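Local coordinates for protein inactive dihydropteroate synthase 2 (Mycobacterium tuberculosis, PDB 2VP8) that seems to lack dihydropteroate synthase activity and probably has no role in folate metabolism, although it is thought to bind the inhibitor dapsone, at residues G34-G39 against Y115-I120; A42-I47 against F286-V291; D98-R103 against T124-V129; A274-A279 against R295-M300. All coordinates share one frame; numbering follows the deposited sequence.

In the fold
All four contacts belong to one TIM-barrel-like fold built on a parallel sheet. Contact 2 is the most central, joining strands 43-49 and 285-288, an early and a late strand of the chain. Contact 1, about 14 Å away between centres, brings strand 35-37 of the N-terminal hairpin to the start of strand 119-123, and the two touch where Val37 meets Leu43. Contact 3 joins helices 98-114 and 127-136, which precede and follow that strand. Contact 4, about 11 Å from contact 2, pairs the helices on either side of strand 285-288 in sequence. Contacts 3 and 4, some 33 Å apart, lie on opposite sides of the chain's centre, and only contact 4 meets the second subunit.

Contact 1 (G34-G39 against Y115-I120); sequences GRPVAG and YPDQLI
Arg35 lies against the turn that leads into strand 119-123, its CB 3.6 Å from CB of Leu119. The chain is bent at its second torsion (chi2 -69°), which carries the guanidinium along the turn backbone as far as Pro116. There the carbonyl oxygen of Pro116 stands over one face of the group, 3.3 Å from NH1 of Arg35; approached from that side, the N-H does not point at the oxygen and the pair is not a hydrogen bond. Beside it, the ring of Pro36 sits on Asp117, with CG of Pro36 3.6 Å from CB of Asp117, the two side chains crossing at about a right angle. Val37 adds a looser touch between its CG2 and CD2 of Leu119.

Two waters supply the polar links. One accepts from Arg35 NH1 at 3.0 Å and donates to Asp117 OD1 at 2.7 Å, bridging groups that form no direct salt bridge. The other takes the N-H of Leu119 at 2.7 Å and donates to the carbonyl oxygen of Pro36 at 2.9 Å, a water in place of a direct strand-to-strand bond. Further out, Asp139 pairs with Arg35 NH2 and also holds the backbone N of Ile120, tying arginine and strand together. Strand 35-37 pairs with strand 30-32 in an N-terminal beta hairpin, which here packs against the N-terminal end of the TIM-barrel sheet.

Contact 2 (A42-I47 against F286-V291); sequences ALIMAI and FRVHEV
Phe286 enters the pairing through its backbone: its N donates to Leu43 O, and its carbonyl oxygen accepts from Met45 N at 2.7 Å, with the donor lying above the carbonyl plane. Its ring turns an edge to Ala42, whose CB comes near the ring plane beside CE1. Arg287 stretches out on the other side of the sheet, extended from CG to NE. SD of Met45 rests alongside this stem, 3.5 Å from Arg287 CG and at the edge of the guanidinium, while CD1 of Ile47 sits over the middle of one guanidinium face. The charged end continues to Asp123 and Asp83, with salt bridges to both, and Arg287 lies close to His220, a position that probably marks family members lacking synthase activity.

Val288 carries on the parallel ladder: its N reaches Met45 O at 2.8 Å almost straight (168°), and its carbonyl oxygen takes the N-H of Ile47, also at 2.8 Å. On the sheet face shared with Phe286, Val288 CG2 meets CG2 of Ile44 at 3.6 Å. His289 leaves the strand, yet its ring swings back to receive Ile47 CD1 over one face, a CH-pi contact 3.9 Å from the ring centroid. Val291 then spreads its methyls, CG1 to Ile44 CG2 and CG2 to Ala46 CB at 3.7 Å. The face of Ile44, Phe286 and Val288 is covered by helix 291-306, Met45 on the opposite face meets strand 140-142, and strand 81-85 pairs with the other edge of strand 43-49.

Contact 3 (D98-R103 against T124-V129); sequences DTEITR and TWRAQV
The hydroxyl of Thr124 accepts the backbone N-H of Arg126 at 3.1 Å (152°), an ST turn just ahead of helix 127-136; the carboxylate of Glu100 faces the same oxygen, but its OE2, 4.1 Å from Thr124 OG1, is too distant to bond to it. Thr124 OG1 lies opposite its own N (chi1 -178°), within range of the amide two residues on. Glu100 reaches across with an extended chain and lays its carboxylate over the end of Val129. The two side chains cross at about a right angle, and each oxygen takes its own methyl: OE1 of Glu100 is 3.4 Å from CG2 of Val129, and OE2 is 3.5 Å from CG1.

One residue further along helix 98-114, Ile101 doubles back at chi2 (-65°) and puts CD1 against the backbone of Val129, 3.5 Å from its CA. Arg126, at the N-cap position, passes its CG over the centre of the Trp125 indole, with the guanidinium tilted over the CZ2 side of the ring, and its NH1 remains 4.9 Å from Glu100 OE1. Across these helices, then, adhesion is mainly van der Waals; the nearby arginine and the N-terminal end of helix 127-136 may add a mild, long-range attraction for the glutamate's charge.

Contact 4 (A274-A279 against R295-M300); sequences ATALAA and RRVLEM
Leu298 places its CD2 methyl against two residues one turn apart on helix 267-280, 3.6 Å from CB of Ala279 and 3.8 Å from CG2 of Thr275. With CG on the far side from its carbonyl carbon (chi1 -55°), the side chain curls back toward the neighbouring helix, although its first bond does not aim there. Thr275 turns only its methyl to the interface; its hydroxyl is bound to the carbonyl oxygen of Thr271 in its own helix. Val297, one residue earlier than Leu298, lays its CG1 over the backbone of Ala276, 3.8 Å from the N, and meets Ala276 CB at 4.0 Å.

The small side chain of Ala276 probably helps the backbones to approach, its CA being 6.2 Å from that of Val297. The short helix segments approach to 9.3 Å between axes and cross at -41°. In this barrel they are consecutive helices on the outside, joined through strand 285-288, and Phe286 of that strand packs under both, touching Thr275, Ala279 and Leu298. Further along, Val301 continues the packing against Ala276 and Ala279.

At the outer edge the second subunit closes in. Ala276 packs on Leu277 of that subunit, Leu277 returns the contact to its Ala276, and Arg296 forms a salt bridge with Glu269 of the same neighbouring chain.

Contact 1 (G34-G39 against Y115-I120)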
loop_
_atom_site.group_PDB
_atom_site.type_symbol
_atom_site.label_atom_id
_atom_site.label_comp_id
_atom_site.label_asym_id
_atom_site.label_seq_id
_atom_site.Cartn_x
_atom_site.Cartn_y
_atom_site.Cartn_z
ATOM N N GLY B 34 17.974 -23.028 1.170
ATOM C CA GLY B 34 17.629 -24.446 1.276
ATOM C C GLY B 34 16.395 -24.761 2.110
ATOM O O GLY B 34 16.114 -25.927 2.375
ATOM N N ARG B 35 15.657 -23.733 2.517
ATOM C CA ARG B 35 14.452 -23.916 3.326
ATOM C C ARG B 35 13.173 -23.547 2.576
ATOM O O ARG B 35 13.153 -22.568 1.827
ATOM C CB ARG B 35 14.524 -23.082 4.611
ATOM C CG ARG B 35 15.741 -23.344 5.478
ATOM C CD ARG B 35 15.682 -24.710 6.097
ATOM N NE ARG B 35 16.841 -24.946 6.938
ATOM C CZ ARG B 35 17.206 -26.138 7.377
ATOM N NH1 ARG B 35 16.500 -27.210 7.049
ATOM N NH2 ARG B 35 18.278 -26.251 8.139
ATOM N N PRO B 36 12.094 -24.324 2.801
ATOM C CA PRO B 36 10.785 -24.000 2.249
ATOM C C PRO B 36 10.352 -22.602 2.663
ATOM O O PRO B 36 10.492 -22.210 3.830
ATOM C CB PRO B 36 9.861 -25.054 2.872
ATOM C CG PRO B 36 10.631 -25.637 4.010
ATOM C CD PRO B 36 12.055 -25.560 3.601
ATOM N N VAL B 37 9.830 -21.865 1.694
ATOM C CA VAL B 37 9.532 -20.466 1.848
ATOM C C VAL B 37 8.344 -20.204 0.911
ATOM O O VAL B 37 8.232 -20.847 -0.140
ATOM C CB VAL B 37 10.800 -19.642 1.482
ATOM C CG1 VAL B 37 10.656 -18.909 0.140
ATOM C CG2 VAL B 37 11.174 -18.686 2.593
ATOM N N ALA B 38 7.446 -19.292 1.293
ATOM C CA ALA B 38 6.254 -19.003 0.484
ATOM C C ALA B 38 6.631 -18.757 -0.967
ATOM O O ALA B 38 7.628 -18.102 -1.238
ATOM C CB ALA B 38 5.508 -17.814 1.043
ATOM N N GLY B 39 5.846 -19.296 -1.897
ATOM C CA GLY B 39 6.123 -19.141 -3.335
ATOM C C GLY B 39 5.180 -18.212 -4.088
ATOM O O GLY B 39 5.442 -17.855 -5.234
ATOM N N TYR B 115 10.816 -26.664 14.689
ATOM C CA TYR B 115 10.521 -26.400 13.302
ATOM C C TYR B 115 11.730 -26.709 12.438
ATOM O O TYR B 115 12.508 -25.809 12.116
ATOM C CB TYR B 115 10.120 -24.946 13.148
ATOM C CG TYR B 115 8.835 -24.594 13.854
ATOM C CD1 TYR B 115 8.845 -23.892 15.056
ATOM C CD2 TYR B 115 7.612 -24.954 13.312
ATOM C CE1 TYR B 115 7.664 -23.558 15.696
ATOM C CE2 TYR B 115 6.436 -24.633 13.939
ATOM C CZ TYR B 115 6.461 -23.934 15.126
ATOM O OH TYR B 115 5.270 -23.636 15.734
ATOM N N PRO B 116 11.890 -27.986 12.051
ATOM C CA PRO B 116 13.085 -28.429 11.329
ATOM C C PRO B 116 13.269 -27.734 9.983
ATOM O O PRO B 116 14.403 -27.518 9.562
ATOM C CB PRO B 116 12.842 -29.930 11.118
ATOM C CG PRO B 116 11.790 -30.303 12.105
ATOM C CD PRO B 116 10.936 -29.088 12.264
ATOM N N ASP B 117 12.168 -27.380 9.325
ATOM C CA ASP B 117 12.223 -26.806 7.984
ATOM C C ASP B 117 12.092 -25.284 7.974
ATOM O O ASP B 117 11.879 -24.669 6.920
ATOM C CB ASP B 117 11.145 -27.443 7.110
ATOM C CG ASP B 117 11.493 -28.853 6.707
ATOM O OD1 ASP B 117 12.493 -29.024 5.975
ATOM O OD2 ASP B 117 10.777 -29.792 7.120
ATOM N N GLN B 118 12.217 -24.674 9.149
ATOM C CA GLN B 118 12.021 -23.236 9.271
ATOM C C GLN B 118 13.316 -22.526 8.968
ATOM O O GLN B 118 14.370 -22.926 9.442
ATOM C CB GLN B 118 11.539 -22.859 10.675
ATOM C CG GLN B 118 11.305 -21.370 10.879
ATOM C CD GLN B 118 10.237 -20.825 9.959
ATOM O OE1 GLN B 118 9.116 -21.321 9.944
ATOM N NE2 GLN B 118 10.581 -19.802 9.183
ATOM N N LEU B 119 13.249 -21.472 8.176
ATOM C CA LEU B 119 14.450 -20.714 7.911
ATOM C C LEU B 119 14.692 -19.784 9.092
ATOM O O LEU B 119 13.838 -18.972 9.438
ATOM C CB LEU B 119 14.341 -20.008 6.556
ATOM C CG LEU B 119 15.192 -18.834 6.091
ATOM C CD1 LEU B 119 16.648 -18.948 6.439
ATOM C CD2 LEU B 119 15.010 -18.690 4.603
ATOM N N ILE B 120 15.842 -19.949 9.733
ATOM C CA ILE B 120 16.187 -19.177 10.918
ATOM C C ILE B 120 17.289 -18.186 10.589
ATOM O O ILE B 120 18.298 -18.545 9.977
ATOM C CB ILE B 120 16.670 -20.091 12.080
ATOM C CG1 ILE B 120 15.575 -21.077 12.493
ATOM C CG2 ILE B 120 17.105 -19.255 13.286
ATOM C CD1 ILE B 120 16.093 -22.281 13.258
HETATM O O HOH W 1 14.719 -27.975 4.766
HETATM O O HOH W 2 11.321 -21.131 6.377
#

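Contact 2 (A42-I47 against F286-V291)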
loop_
_atom_site.group_PDB
_atom_site.type_symbol
_atom_site.label_atom_id
_atom_site.label_comp_id
_atom_site.label_asym_id
_atom_site.label_seq_id
_atom_site.Cartn_x
_atom_site.Cartn_y
_atom_site.Cartn_z
ATOM N N ALA B 42 5.749 -12.195 -1.591
ATOM C CA ALA B 42 6.954 -11.757 -0.913
ATOM C C ALA B 42 7.025 -12.399 0.478
ATOM O O ALA B 42 5.998 -12.770 1.062
ATOM C CB ALA B 42 6.972 -10.253 -0.813
ATOM N N LEU B 43 8.237 -12.530 1.003
ATOM C CA LEU B 43 8.448 -13.274 2.229
ATOM C C LEU B 43 8.443 -12.396 3.448
ATOM O O LEU B 43 8.697 -11.197 3.356
ATOM C CB LEU B 43 9.772 -14.030 2.178
ATOM C CG LEU B 43 10.059 -14.797 0.893
ATOM C CD1 LEU B 43 11.474 -15.362 0.957
ATOM C CD2 LEU B 43 8.994 -15.867 0.678
ATOM N N ILE B 44 8.167 -13.020 4.591
ATOM C CA ILE B 44 8.100 -12.345 5.883
ATOM C C ILE B 44 9.181 -12.863 6.832
ATOM O O ILE B 44 9.276 -14.071 7.083
ATOM C CB ILE B 44 6.740 -12.575 6.553
ATOM C CG1 ILE B 44 5.594 -12.145 5.626
ATOM C CG2 ILE B 44 6.680 -11.847 7.910
ATOM C CD1 ILE B 44 4.244 -12.721 6.016
ATOM N N MET B 45 9.990 -11.941 7.349
ATOM C CA MET B 45 10.951 -12.224 8.410
ATOM C C MET B 45 10.361 -11.727 9.735
ATOM O O MET B 45 10.122 -10.537 9.913
ATOM C CB MET B 45 12.283 -11.545 8.106
ATOM C CG MET B 45 13.320 -11.673 9.188
ATOM S SD MET B 45 14.788 -10.659 8.877
ATOM C CE MET B 45 15.829 -11.853 8.045
ATOM N N ALA B 46 10.103 -12.657 10.649
ATOM C CA ALA B 46 9.478 -12.346 11.924
ATOM C C ALA B 46 10.532 -12.100 12.997
ATOM O O ALA B 46 11.357 -12.970 13.271
ATOM C CB ALA B 46 8.585 -13.478 12.325
ATOM N N ILE B 47 10.505 -10.911 13.593
ATOM C CA ILE B 47 11.423 -10.557 14.668
ATOM C C ILE B 47 11.001 -11.224 15.979
ATOM O O ILE B 47 9.913 -10.974 16.490
ATOM C CB ILE B 47 11.482 -9.020 14.876
ATOM C CG1 ILE B 47 11.947 -8.317 13.602
ATOM C CG2 ILE B 47 12.381 -8.663 16.063
ATOM C CD1 ILE B 47 11.808 -6.812 13.633
ATOM N N PHE B 286 10.327 -8.956 4.021
ATOM C CA PHE B 286 9.933 -7.891 4.922
ATOM C C PHE B 286 10.143 -8.297 6.372
ATOM O O PHE B 286 9.604 -9.308 6.838
ATOM C CB PHE B 286 8.473 -7.505 4.680
ATOM C CG PHE B 286 8.247 -6.781 3.390
ATOM C CD1 PHE B 286 7.950 -7.480 2.233
ATOM C CD2 PHE B 286 8.340 -5.399 3.332
ATOM C CE1 PHE B 286 7.764 -6.824 1.027
ATOM C CE2 PHE B 286 8.142 -4.725 2.132
ATOM C CZ PHE B 286 7.854 -5.445 0.973
ATOM N N ARG B 287 10.935 -7.499 7.080
ATOM C CA ARG B 287 11.205 -7.725 8.494
ATOM C C ARG B 287 10.161 -7.015 9.344
ATOM O O ARG B 287 10.059 -5.787 9.319
ATOM C CB ARG B 287 12.606 -7.225 8.842
ATOM C CG ARG B 287 13.153 -7.771 10.137
ATOM C CD ARG B 287 14.575 -7.310 10.307
ATOM N NE ARG B 287 15.186 -7.854 11.512
ATOM C CZ ARG B 287 15.584 -7.120 12.542
ATOM N NH1 ARG B 287 15.451 -5.801 12.509
ATOM N NH2 ARG B 287 16.131 -7.703 13.597
ATOM N N VAL B 288 9.397 -7.793 10.101
ATOM C CA VAL B 288 8.263 -7.274 10.853
ATOM C C VAL B 288 8.169 -7.883 12.245
ATOM O O VAL B 288 8.764 -8.928 12.523
ATOM C CB VAL B 288 6.908 -7.511 10.106
ATOM C CG1 VAL B 288 6.953 -6.959 8.707
ATOM C CG2 VAL B 288 6.564 -8.973 10.055
ATOM N N HIS B 289 7.420 -7.212 13.120
ATOM C CA HIS B 289 6.996 -7.795 14.388
ATOM C C HIS B 289 5.652 -8.499 14.194
ATOM O O HIS B 289 5.490 -9.656 14.588
ATOM C CB HIS B 289 6.851 -6.717 15.452
ATOM C CG HIS B 289 8.137 -6.060 15.830
ATOM N ND1 HIS B 289 8.622 -4.950 15.176
ATOM C CD2 HIS B 289 9.031 -6.347 16.803
ATOM C CE1 HIS B 289 9.765 -4.583 15.727
ATOM N NE2 HIS B 289 10.034 -5.413 16.718
ATOM N N GLU B 290 4.697 -7.791 13.589
ATOM C CA GLU B 290 3.365 -8.324 13.333
ATOM C C GLU B 290 3.359 -9.009 11.985
ATOM O O GLU B 290 3.391 -8.349 10.928
ATOM C CB GLU B 290 2.307 -7.212 13.348
ATOM C CG GLU B 290 1.020 -7.563 14.128
ATOM C CD GLU B 290 0.130 -8.618 13.441
ATOM O OE1 GLU B 290 -0.062 -9.718 14.019
ATOM O OE2 GLU B 290 -0.383 -8.345 12.337
ATOM N N VAL B 291 3.302 -10.337 12.031
ATOM C CA VAL B 291 3.370 -11.169 10.832
ATOM C C VAL B 291 2.078 -11.147 10.015
ATOM O O VAL B 291 2.124 -10.950 8.811
ATOM C CB VAL B 291 3.745 -12.624 11.196
ATOM C CG1 VAL B 291 3.846 -13.482 9.946
ATOM C CG2 VAL B 291 5.048 -12.651 11.964
#

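Contact 3 (D98-R103 against T124-V129)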
loop_
_atom_site.group_PDB
_atom_site.type_symbol
_atom_site.label_atom_id
_atom_site.label_comp_id
_atom_site.label_asym_id
_atom_site.label_seq_id
_atom_site.Cartn_x
_atom_site.Cartn_y
_atom_site.Cartn_z
ATOM N N ASP B 98 29.959 -13.744 25.633
ATOM C CA ASP B 98 29.842 -15.051 26.276
ATOM C C ASP B 98 28.399 -15.320 26.677
ATOM O O ASP B 98 27.852 -16.385 26.379
ATOM C CB ASP B 98 30.737 -15.129 27.519
ATOM C CG ASP B 98 32.088 -14.459 27.321
ATOM O OD1 ASP B 98 33.106 -15.034 27.769
ATOM O OD2 ASP B 98 32.140 -13.357 26.733
ATOM N N THR B 99 27.788 -14.343 27.344
ATOM C CA THR B 99 26.415 -14.473 27.826
ATOM C C THR B 99 25.414 -14.426 26.675
ATOM O O THR B 99 24.414 -15.148 26.691
ATOM C CB THR B 99 26.052 -13.402 28.884
ATOM O OG1 THR B 99 25.915 -12.122 28.253
ATOM C CG2 THR B 99 27.112 -13.336 29.996
ATOM N N GLU B 100 25.691 -13.587 25.677
ATOM C CA GLU B 100 24.825 -13.471 24.500
ATOM C C GLU B 100 24.710 -14.796 23.747
ATOM O O GLU B 100 23.646 -15.117 23.220
ATOM C CB GLU B 100 25.305 -12.362 23.555
ATOM C CG GLU B 100 24.189 -11.814 22.654
ATOM C CD GLU B 100 24.691 -11.139 21.385
ATOM O OE1 GLU B 100 25.820 -10.598 21.378
ATOM O OE2 GLU B 100 23.939 -11.143 20.386
ATOM N N ILE B 101 25.808 -15.548 23.693
ATOM C CA ILE B 101 25.818 -16.897 23.124
ATOM C C ILE B 101 24.904 -17.812 23.936
ATOM O O ILE B 101 24.045 -18.489 23.369
ATOM C CB ILE B 101 27.260 -17.499 23.055
ATOM C CG1 ILE B 101 28.109 -16.786 21.998
ATOM C CG2 ILE B 101 27.235 -19.013 22.787
ATOM C CD1 ILE B 101 27.612 -16.961 20.580
ATOM N N THR B 102 25.079 -17.808 25.258
ATOM C CA THR B 102 24.269 -18.642 26.154
ATOM C C THR B 102 22.815 -18.165 26.234
ATOM O O THR B 102 22.019 -18.713 26.994
ATOM C CB THR B 102 24.873 -18.745 27.588
ATOM O OG1 THR B 102 24.937 -17.445 28.184
ATOM C CG2 THR B 102 26.276 -19.372 27.565
ATOM N N ARG B 103 22.481 -17.142 25.450
ATOM C CA ARG B 103 21.096 -16.700 25.304
ATOM C C ARG B 103 20.499 -17.106 23.958
ATOM O O ARG B 103 19.347 -17.523 23.899
ATOM C CB ARG B 103 20.955 -15.185 25.534
ATOM C CG ARG B 103 20.883 -14.797 27.016
ATOM C CD ARG B 103 19.964 -13.592 27.263
ATOM N NE ARG B 103 20.687 -12.318 27.317
ATOM C CZ ARG B 103 21.217 -11.793 28.423
ATOM N NH1 ARG B 103 21.123 -12.426 29.588
ATOM N NH2 ARG B 103 21.853 -10.629 28.362
ATOM N N THR B 124 22.551 -10.388 14.679
ATOM C CA THR B 124 23.806 -10.082 15.363
ATOM C C THR B 124 24.791 -9.356 14.456
ATOM O O THR B 124 24.800 -9.560 13.243
ATOM C CB THR B 124 24.480 -11.348 15.950
ATOM O OG1 THR B 124 25.673 -10.974 16.650
ATOM C CG2 THR B 124 24.834 -12.348 14.854
ATOM N N TRP B 125 25.619 -8.509 15.054
ATOM C CA TRP B 125 26.666 -7.812 14.321
ATOM C C TRP B 125 28.046 -8.393 14.626
ATOM O O TRP B 125 29.022 -8.073 13.948
ATOM C CB TRP B 125 26.632 -6.317 14.637
ATOM C CG TRP B 125 26.807 -5.995 16.093
ATOM C CD1 TRP B 125 25.833 -5.971 17.051
ATOM C CD2 TRP B 125 28.031 -5.642 16.755
ATOM N NE1 TRP B 125 26.374 -5.629 18.267
ATOM C CE2 TRP B 125 27.720 -5.420 18.115
ATOM C CE3 TRP B 125 29.360 -5.491 16.332
ATOM C CZ2 TRP B 125 28.689 -5.054 19.057
ATOM C CZ3 TRP B 125 30.326 -5.127 17.271
ATOM C CH2 TRP B 125 29.983 -4.915 18.618
ATOM N N ARG B 126 28.104 -9.261 15.638
ATOM C CA ARG B 126 29.354 -9.875 16.103
ATOM C C ARG B 126 29.590 -11.252 15.483
ATOM O O ARG B 126 28.734 -12.132 15.563
ATOM C CB ARG B 126 29.360 -9.992 17.629
ATOM C CG ARG B 126 29.458 -8.672 18.376
ATOM C CD ARG B 126 29.548 -8.911 19.871
ATOM N NE ARG B 126 30.519 -8.019 20.506
ATOM C CZ ARG B 126 30.222 -7.093 21.415
ATOM N NH1 ARG B 126 28.964 -6.927 21.817
ATOM N NH2 ARG B 126 31.186 -6.335 21.928
ATOM N N ALA B 127 30.761 -11.427 14.876
ATOM C CA ALA B 127 31.129 -12.668 14.185
ATOM C C ALA B 127 31.160 -13.903 15.097
ATOM O O ALA B 127 30.746 -14.989 14.688
ATOM C CB ALA B 127 32.468 -12.494 13.480
ATOM N N GLN B 128 31.662 -13.728 16.318
ATOM C CA GLN B 128 31.692 -14.799 17.313
ATOM C C GLN B 128 30.272 -15.283 17.622
ATOM O O GLN B 128 30.027 -16.485 17.747
ATOM C CB GLN B 128 32.392 -14.335 18.600
ATOM C CG GLN B 128 33.872 -13.972 18.445
ATOM C CD GLN B 128 34.584 -13.785 19.784
ATOM O OE1 GLN B 128 33.970 -13.880 20.849
ATOM N NE2 GLN B 128 35.890 -13.522 19.732
ATOM N N VAL B 129 29.342 -14.334 17.726
ATOM C CA VAL B 129 27.943 -14.631 18.022
ATOM C C VAL B 129 27.281 -15.364 16.854
ATOM O O VAL B 129 26.562 -16.342 17.058
ATOM C CB VAL B 129 27.154 -13.350 18.380
ATOM C CG1 VAL B 129 25.736 -13.688 18.776
ATOM C CG2 VAL B 129 27.829 -12.607 19.516
#

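Contact 4 (A274-A279 against R295-M300)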
loop_
_atom_site.group_PDB
_atom_site.type_symbol
_atom_site.label_atom_id
_atom_site.label_comp_id
_atom_site.label_asym_id
_atom_site.label_seq_id
_atom_site.Cartn_x
_atom_site.Cartn_y
_atom_site.Cartn_z
ATOM N N ALA B 274 3.522 1.521 2.746
ATOM C CA ALA B 274 4.909 1.375 2.310
ATOM C C ALA B 274 5.217 -0.084 1.974
ATOM O O ALA B 274 5.942 -0.376 1.014
ATOM C CB ALA B 274 5.850 1.877 3.374
ATOM N N THR B 275 4.656 -1.000 2.758
ATOM C CA THR B 275 4.880 -2.415 2.529
ATOM C C THR B 275 4.331 -2.753 1.155
ATOM O O THR B 275 5.050 -3.312 0.318
ATOM C CB THR B 275 4.221 -3.276 3.634
ATOM O OG1 THR B 275 4.742 -2.879 4.913
ATOM C CG2 THR B 275 4.488 -4.762 3.408
ATOM N N ALA B 276 3.075 -2.365 0.927
ATOM C CA ALA B 276 2.371 -2.621 -0.323
ATOM C C ALA B 276 3.194 -2.152 -1.508
ATOM O O ALA B 276 3.514 -2.934 -2.404
ATOM C CB ALA B 276 1.028 -1.939 -0.309
ATOM N N LEU B 277 3.569 -0.876 -1.482
ATOM C CA LEU B 277 4.386 -0.276 -2.520
ATOM C C LEU B 277 5.700 -1.026 -2.723
ATOM O O LEU B 277 6.059 -1.365 -3.844
ATOM C CB LEU B 277 4.632 1.200 -2.205
ATOM C CG LEU B 277 3.632 2.191 -2.826
ATOM C CD1 LEU B 277 2.181 1.872 -2.489
ATOM C CD2 LEU B 277 3.961 3.632 -2.450
ATOM N N ALA B 278 6.400 -1.305 -1.630
ATOM C CA ALA B 278 7.680 -1.985 -1.709
ATOM C C ALA B 278 7.502 -3.372 -2.336
ATOM O O ALA B 278 8.274 -3.764 -3.223
ATOM C CB ALA B 278 8.310 -2.083 -0.326
ATOM N N ALA B 279 6.477 -4.100 -1.880
ATOM C CA ALA B 279 6.157 -5.410 -2.427
ATOM C C ALA B 279 5.802 -5.335 -3.914
ATOM O O ALA B 279 6.129 -6.241 -4.673
ATOM C CB ALA B 279 5.035 -6.035 -1.655
ATOM N N ARG B 295 1.345 -10.251 6.189
ATOM C CA ARG B 295 1.014 -11.339 5.289
ATOM C C ARG B 295 -0.174 -10.964 4.412
ATOM O O ARG B 295 -0.138 -11.173 3.194
ATOM C CB ARG B 295 0.729 -12.632 6.031
ATOM C CG ARG B 295 0.673 -13.824 5.084
ATOM C CD ARG B 295 -0.009 -15.004 5.694
ATOM N NE ARG B 295 -1.418 -14.742 5.946
ATOM C CZ ARG B 295 -1.946 -14.562 7.153
ATOM N NH1 ARG B 295 -1.172 -14.611 8.236
ATOM N NH2 ARG B 295 -3.251 -14.337 7.270
ATOM N N ARG B 296 -1.203 -10.384 5.033
ATOM C CA ARG B 296 -2.426 -10.015 4.326
ATOM C C ARG B 296 -2.205 -8.934 3.263
ATOM O O ARG B 296 -2.869 -8.935 2.232
ATOM C CB ARG B 296 -3.529 -9.647 5.311
ATOM C CG ARG B 296 -4.073 -10.874 6.031
ATOM C CD ARG B 296 -5.340 -10.594 6.799
ATOM N NE ARG B 296 -5.071 -9.742 7.951
ATOM C CZ ARG B 296 -4.924 -10.175 9.201
ATOM N NH1 ARG B 296 -5.047 -11.470 9.499
ATOM N NH2 ARG B 296 -4.665 -9.291 10.161
ATOM N N VAL B 297 -1.270 -8.024 3.518
ATOM C CA VAL B 297 -0.922 -6.991 2.546
ATOM C C VAL B 297 -0.230 -7.626 1.337
ATOM O O VAL B 297 -0.651 -7.428 0.200
ATOM C CB VAL B 297 -0.032 -5.896 3.175
ATOM C CG1 VAL B 297 0.646 -5.066 2.097
ATOM C CG2 VAL B 297 -0.862 -5.007 4.101
ATOM N N LEU B 298 0.814 -8.411 1.600
ATOM C CA LEU B 298 1.562 -9.126 0.566
ATOM C C LEU B 298 0.704 -10.074 -0.260
ATOM O O LEU B 298 0.973 -10.285 -1.437
ATOM C CB LEU B 298 2.705 -9.913 1.202
ATOM C CG LEU B 298 3.635 -9.069 2.064
ATOM C CD1 LEU B 298 4.771 -9.936 2.565
ATOM C CD2 LEU B 298 4.167 -7.873 1.280
ATOM N N GLU B 299 -0.311 -10.662 0.361
ATOM C CA GLU B 299 -1.267 -11.496 -0.358
ATOM C C GLU B 299 -2.088 -10.657 -1.344
ATOM O O GLU B 299 -2.359 -11.084 -2.468
ATOM C CB GLU B 299 -2.171 -12.242 0.623
ATOM C CG GLU B 299 -1.477 -13.409 1.302
ATOM C CD GLU B 299 -2.307 -14.088 2.389
ATOM O OE1 GLU B 299 -3.439 -13.648 2.685
ATOM O OE2 GLU B 299 -1.810 -15.077 2.962
ATOM N N MET B 300 -2.462 -9.453 -0.925
ATOM C CA MET B 300 -3.291 -8.595 -1.751
ATOM C C MET B 300 -2.485 -8.074 -2.944
ATOM O O MET B 300 -2.974 -8.069 -4.081
ATOM C CB MET B 300 -3.870 -7.461 -0.903
ATOM C CG MET B 300 -4.725 -6.466 -1.647
ATOM S SD MET B 300 -6.087 -7.152 -2.601
ATOM C CE MET B 300 -7.258 -7.649 -1.340
#